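Side-chain contacts in phosphoacetylglucosamine mutase (Aspergillus lentulus, PDB 5O9X), which catalyses the interconversion of the 6-phosphate and 1-phosphate of N-acetylglucosamine, as a member of the phosphohexomutase family: residues 48-53 with 62-67; 55-60 with 80-85. The protein carries 1 engineered substitution. One frame throughout, in Å; residues are numbered along the deposited sequence.

Contact 1: residues 48-53 with 62-67; sequences LLATLR and IGVMVT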
# COMPACT_ATOMS: atom_id res chain seq x y z
N LEU A 48 -11.14 20.09 -6.27
CA LEU A 48 -12.61 20.27 -6.09
C LEU A 48 -13.27 19.20 -5.22
O LEU A 48 -13.97 19.55 -4.25
CB LEU A 48 -13.23 20.35 -7.48
CG LEU A 48 -13.25 21.72 -8.17
CD1 LEU A 48 -12.11 22.68 -7.93
CD2 LEU A 48 -13.53 21.56 -9.65
N LEU A 49 -13.00 17.93 -5.52
CA LEU A 49 -13.52 16.81 -4.72
C LEU A 49 -13.06 16.83 -3.25
O LEU A 49 -13.88 16.62 -2.36
CB LEU A 49 -13.16 15.49 -5.36
CG LEU A 49 -13.97 14.39 -4.66
CD1 LEU A 49 -15.45 14.41 -5.05
CD2 LEU A 49 -13.39 13.05 -4.95
N ALA A 50 -11.76 17.08 -3.02
CA ALA A 50 -11.21 17.15 -1.67
C ALA A 50 -11.96 18.23 -0.87
O ALA A 50 -12.20 18.04 0.31
CB ALA A 50 -9.68 17.46 -1.67
N THR A 51 -12.25 19.35 -1.50
CA THR A 51 -12.99 20.47 -0.82
C THR A 51 -14.41 19.95 -0.38
O THR A 51 -14.80 20.06 0.78
CB THR A 51 -13.18 21.70 -1.73
OG1 THR A 51 -11.92 22.28 -2.07
CG2 THR A 51 -14.01 22.81 -1.00
N LEU A 52 -15.11 19.31 -1.32
CA LEU A 52 -16.43 18.75 -1.03
C LEU A 52 -16.38 17.70 0.05
O LEU A 52 -17.31 17.63 0.90
CB LEU A 52 -17.09 18.18 -2.29
CG LEU A 52 -17.45 19.24 -3.37
CD1 LEU A 52 -18.19 18.56 -4.50
CD2 LEU A 52 -18.31 20.41 -2.83
N ARG A 53 -15.33 16.88 0.06
CA ARG A 53 -15.24 15.80 1.03
C ARG A 53 -15.07 16.37 2.39
O ARG A 53 -15.73 15.93 3.35
CB ARG A 53 -14.08 14.77 0.72
CG ARG A 53 -13.99 13.60 1.70
CD ARG A 53 -15.24 12.75 1.62
NE ARG A 53 -15.12 11.52 2.38
CZ ARG A 53 -16.14 10.82 2.84
NH1 ARG A 53 -17.40 11.28 2.69
NH2 ARG A 53 -15.88 9.69 3.45
N ILE A 62 -8.79 16.54 4.95
CA ILE A 62 -8.69 15.47 3.91
C ILE A 62 -7.25 15.52 3.29
O ILE A 62 -6.74 16.61 3.04
CB ILE A 62 -9.76 15.75 2.86
CG1 ILE A 62 -11.19 15.56 3.47
CG2 ILE A 62 -9.63 14.84 1.60
CD1 ILE A 62 -11.40 14.18 4.11
N GLY A 63 -6.66 14.37 2.94
CA GLY A 63 -5.26 14.45 2.40
C GLY A 63 -5.32 14.18 0.90
O GLY A 63 -6.27 13.46 0.39
N VAL A 64 -4.34 14.74 0.18
CA VAL A 64 -4.12 14.39 -1.20
C VAL A 64 -2.64 14.03 -1.34
O VAL A 64 -1.82 14.81 -0.96
CB VAL A 64 -4.44 15.59 -2.14
CG1 VAL A 64 -4.22 15.16 -3.59
CG2 VAL A 64 -5.92 16.00 -2.03
N MET A 65 -2.32 12.85 -1.85
CA MET A 65 -0.91 12.47 -2.07
C MET A 65 -0.70 12.45 -3.58
O MET A 65 -1.46 11.75 -4.29
CB MET A 65 -0.66 11.06 -1.51
CG MET A 65 0.79 10.57 -1.70
SD MET A 65 1.94 11.53 -0.70
CE MET A 65 3.46 10.96 -1.43
N VAL A 66 0.29 13.18 -4.07
CA VAL A 66 0.56 13.19 -5.50
C VAL A 66 1.72 12.18 -5.75
O VAL A 66 2.86 12.45 -5.38
CB VAL A 66 0.92 14.58 -6.02
CG1 VAL A 66 1.26 14.52 -7.54
CG2 VAL A 66 -0.27 15.54 -5.70
N THR A 67 1.39 11.01 -6.32
CA THR A 67 2.37 10.00 -6.53
C THR A 67 1.73 9.01 -7.51
O THR A 67 0.51 8.85 -7.57
CB THR A 67 2.71 9.23 -5.17
OG1 THR A 67 3.70 8.26 -5.46
CG2 THR A 67 1.49 8.47 -4.57
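R53 meets I62 with its aliphatic stem, while its flat guanidinium group is turned to partners outside the two segments: W92 forms a cation-pi contact with it, D82 takes a salt bridge from NE, and E89 adds a long, weak ion pair at NH2. No bond joins the segments themselves, and the contact is purely apolar and fully buried. R53 CG is placed anti to the backbone N (chi1 -178°), and the chain then bends at chi2. The stem crosses the I62 side chain at about a right angle, so that R53 CG lies 3.6 Å from I62 CD1 and 3.8 Å from I62 CG1. I62 divides its branches between two helix residues one turn apart. CG1 and CD1 serve R53; with CG1 beside the backbone N (chi1 -67°), CG2 stands anti to that N and reaches A50, whose CB is 4.2 Å away. The same methyl of A50 also meets V64, CB to CG2 at 4.0 Å, and thus bridges two alternate residues of the strand. With so small a side chain at A50, the backbones come near each other: the CA atoms of A50 and I62 are 6.3 Å apart, and A50 O lies 4.1 Å from I62 CG1. The segment axes approach to 8.7 Å and run nearly antiparallel, at 160°. This is helix-on-sheet packing in the alpha/beta/alpha domain I of the family. Helix 40-56 leads into strand 61-66, which hydrogen-bonds to strand 75-81 through G63 and to strand 127-132 through I62 and V64. Other sides of the helix pack on neighbouring helices, L49 against 91-101 and L52 against 107-118, while V64 also touches L145 of helix 138-151.

Contact 2: residues 55-60 with 80-85; sequences KKLSGQ and LVDPMG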
# COMPACT_ATOMS: atom_id res chain seq x y z
N LYS A 55 -15.77 19.43 3.50
CA LYS A 55 -17.06 20.10 3.87
C LYS A 55 -18.14 19.10 4.36
O LYS A 55 -18.71 19.30 5.47
CB LYS A 55 -17.56 20.99 2.71
CG LYS A 55 -16.80 22.30 2.54
CD LYS A 55 -17.38 23.06 1.33
CE LYS A 55 -16.62 24.31 0.97
NZ LYS A 55 -16.87 25.45 1.91
N LYS A 56 -18.32 17.99 3.63
CA LYS A 56 -19.28 16.94 4.01
C LYS A 56 -18.93 16.35 5.36
O LYS A 56 -19.86 16.01 6.12
CB LYS A 56 -19.37 15.80 2.98
CG LYS A 56 -20.43 14.73 3.26
CD LYS A 56 -21.87 15.31 3.32
CE LYS A 56 -22.92 14.19 3.38
NZ LYS A 56 -24.28 14.80 3.45
N LEU A 57 -17.63 16.25 5.65
CA LEU A 57 -17.15 15.74 6.93
C LEU A 57 -16.88 16.86 7.92
O LEU A 57 -15.92 16.78 8.68
CB LEU A 57 -15.98 14.75 6.72
CG LEU A 57 -16.36 13.49 5.91
CD1 LEU A 57 -15.12 12.61 5.69
CD2 LEU A 57 -17.43 12.65 6.61
N SER A 58 -17.71 17.92 7.85
CA SER A 58 -17.71 19.08 8.79
C SER A 58 -16.33 19.72 9.02
O SER A 58 -15.99 20.09 10.15
CB SER A 58 -18.33 18.71 10.17
OG SER A 58 -19.52 17.92 10.08
N GLY A 59 -15.56 19.82 7.94
CA GLY A 59 -14.26 20.51 7.90
C GLY A 59 -13.08 19.70 8.42
O GLY A 59 -12.06 20.28 8.81
N GLN A 60 -13.19 18.37 8.41
CA GLN A 60 -12.09 17.49 8.83
C GLN A 60 -11.04 17.55 7.72
O GLN A 60 -11.37 17.79 6.58
CB GLN A 60 -12.55 16.06 9.10
CG GLN A 60 -13.06 15.81 10.53
CD GLN A 60 -13.56 14.40 10.73
OE1 GLN A 60 -14.45 13.95 10.03
NE2 GLN A 60 -13.00 13.69 11.68
N LEU A 80 -6.67 10.17 -2.82
CA LEU A 80 -7.35 10.82 -1.68
C LEU A 80 -7.30 10.04 -0.33
O LEU A 80 -7.39 8.81 -0.29
CB LEU A 80 -8.75 11.24 -2.06
CG LEU A 80 -8.62 12.33 -3.12
CD1 LEU A 80 -9.21 11.84 -4.45
CD2 LEU A 80 -9.33 13.56 -2.59
N VAL A 81 -7.18 10.78 0.76
CA VAL A 81 -7.04 10.23 2.12
C VAL A 81 -8.17 10.81 2.99
O VAL A 81 -8.25 12.00 3.18
CB VAL A 81 -5.66 10.54 2.79
CG1 VAL A 81 -5.55 9.80 4.16
CG2 VAL A 81 -4.53 10.09 1.86
N ASP A 82 -8.99 9.92 3.56
CA ASP A 82 -10.13 10.32 4.42
C ASP A 82 -9.61 10.59 5.85
O ASP A 82 -8.43 10.25 6.19
CB ASP A 82 -11.22 9.24 4.41
CG ASP A 82 -12.40 9.56 3.48
OD1 ASP A 82 -12.58 10.69 3.06
OD2 ASP A 82 -13.22 8.65 3.18
N PRO A 83 -10.48 11.11 6.74
CA PRO A 83 -9.93 11.71 7.95
C PRO A 83 -9.13 10.82 8.88
O PRO A 83 -8.30 11.35 9.60
CB PRO A 83 -11.21 12.22 8.69
CG PRO A 83 -12.06 12.66 7.49
CD PRO A 83 -11.94 11.42 6.63
N MET A 84 -9.40 9.50 8.90
CA MET A 84 -8.71 8.63 9.86
C MET A 84 -7.55 7.89 9.20
O MET A 84 -6.98 6.95 9.75
CB MET A 84 -9.72 7.70 10.63
CG MET A 84 -10.62 8.50 11.62
SD MET A 84 -9.62 9.41 12.86
CE MET A 84 -9.04 8.06 13.90
N GLY A 85 -7.21 8.32 7.99
CA GLY A 85 -6.05 7.73 7.30
C GLY A 85 -6.44 6.68 6.30
O GLY A 85 -5.58 6.18 5.59
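L57 and P83 face each other from two tight turns, type I' from L57 to Q60 and type I from D82 to G85, with the CA atoms of Q60 and P83 6.2 Å apart. The pyrrolidine ring of P83 is the shared surface, met by two side chains. With CB already pointing toward the second turn, L57 sets CG anti to the carbonyl carbon (chi1 -63°), which carries CD1 to 3.5 Å from P83 CD and 3.6 Å from P83 CG. Q60 meets the CB and CG part of the ring, crossing it at about a right angle. Its chain is extended beyond CG, and the terminal amide turns a face to the ring, with P83 CB over it, OE1 3.7 Å from P83 CG and NE2 3.8 Å from P83 CB. The first turn overlaps the Schellman motif that ends helix 40-56: S58, at positive phi, is the C-prime residue, S58 N bonds to K55 O, and G59 N bonds to S54 O. Beyond it the chain heads into strand 61-66. In the second turn, G85 N bonds to D82 O at 2.9 Å, closing the bend that follows strand 75-81. The D82 carboxylate brushes L57, OD1 to CD1 at 4.1 Å; OD1 is held by a salt bridge to R53 NE, and OD2 accepts a hydrogen bond from E89 N. N175 of helix 164-176 touches both Q60 and P83.

In the fold
Read from the N terminus, the segments come in the order 48-53, 55-60, 62-67 and 80-85, so the two contacts cross. Contact 1 closes a loop of eight residues, 54-61, made of the helix end, the four-residue turn 57-60 and the start of the strand, folding helix 40-56 back on the sheet. Contact 2 closes a longer loop, which takes in all of strand 61-66 and most of its antiparallel neighbour 75-81. The contacts touch directly: I62 CD1 of contact 1 lies 3.8 Å from P83 CG of contact 2. Together they join helix 40-56 to strand 61-66, and the turn that follows the helix to the turn that follows strand 75-81.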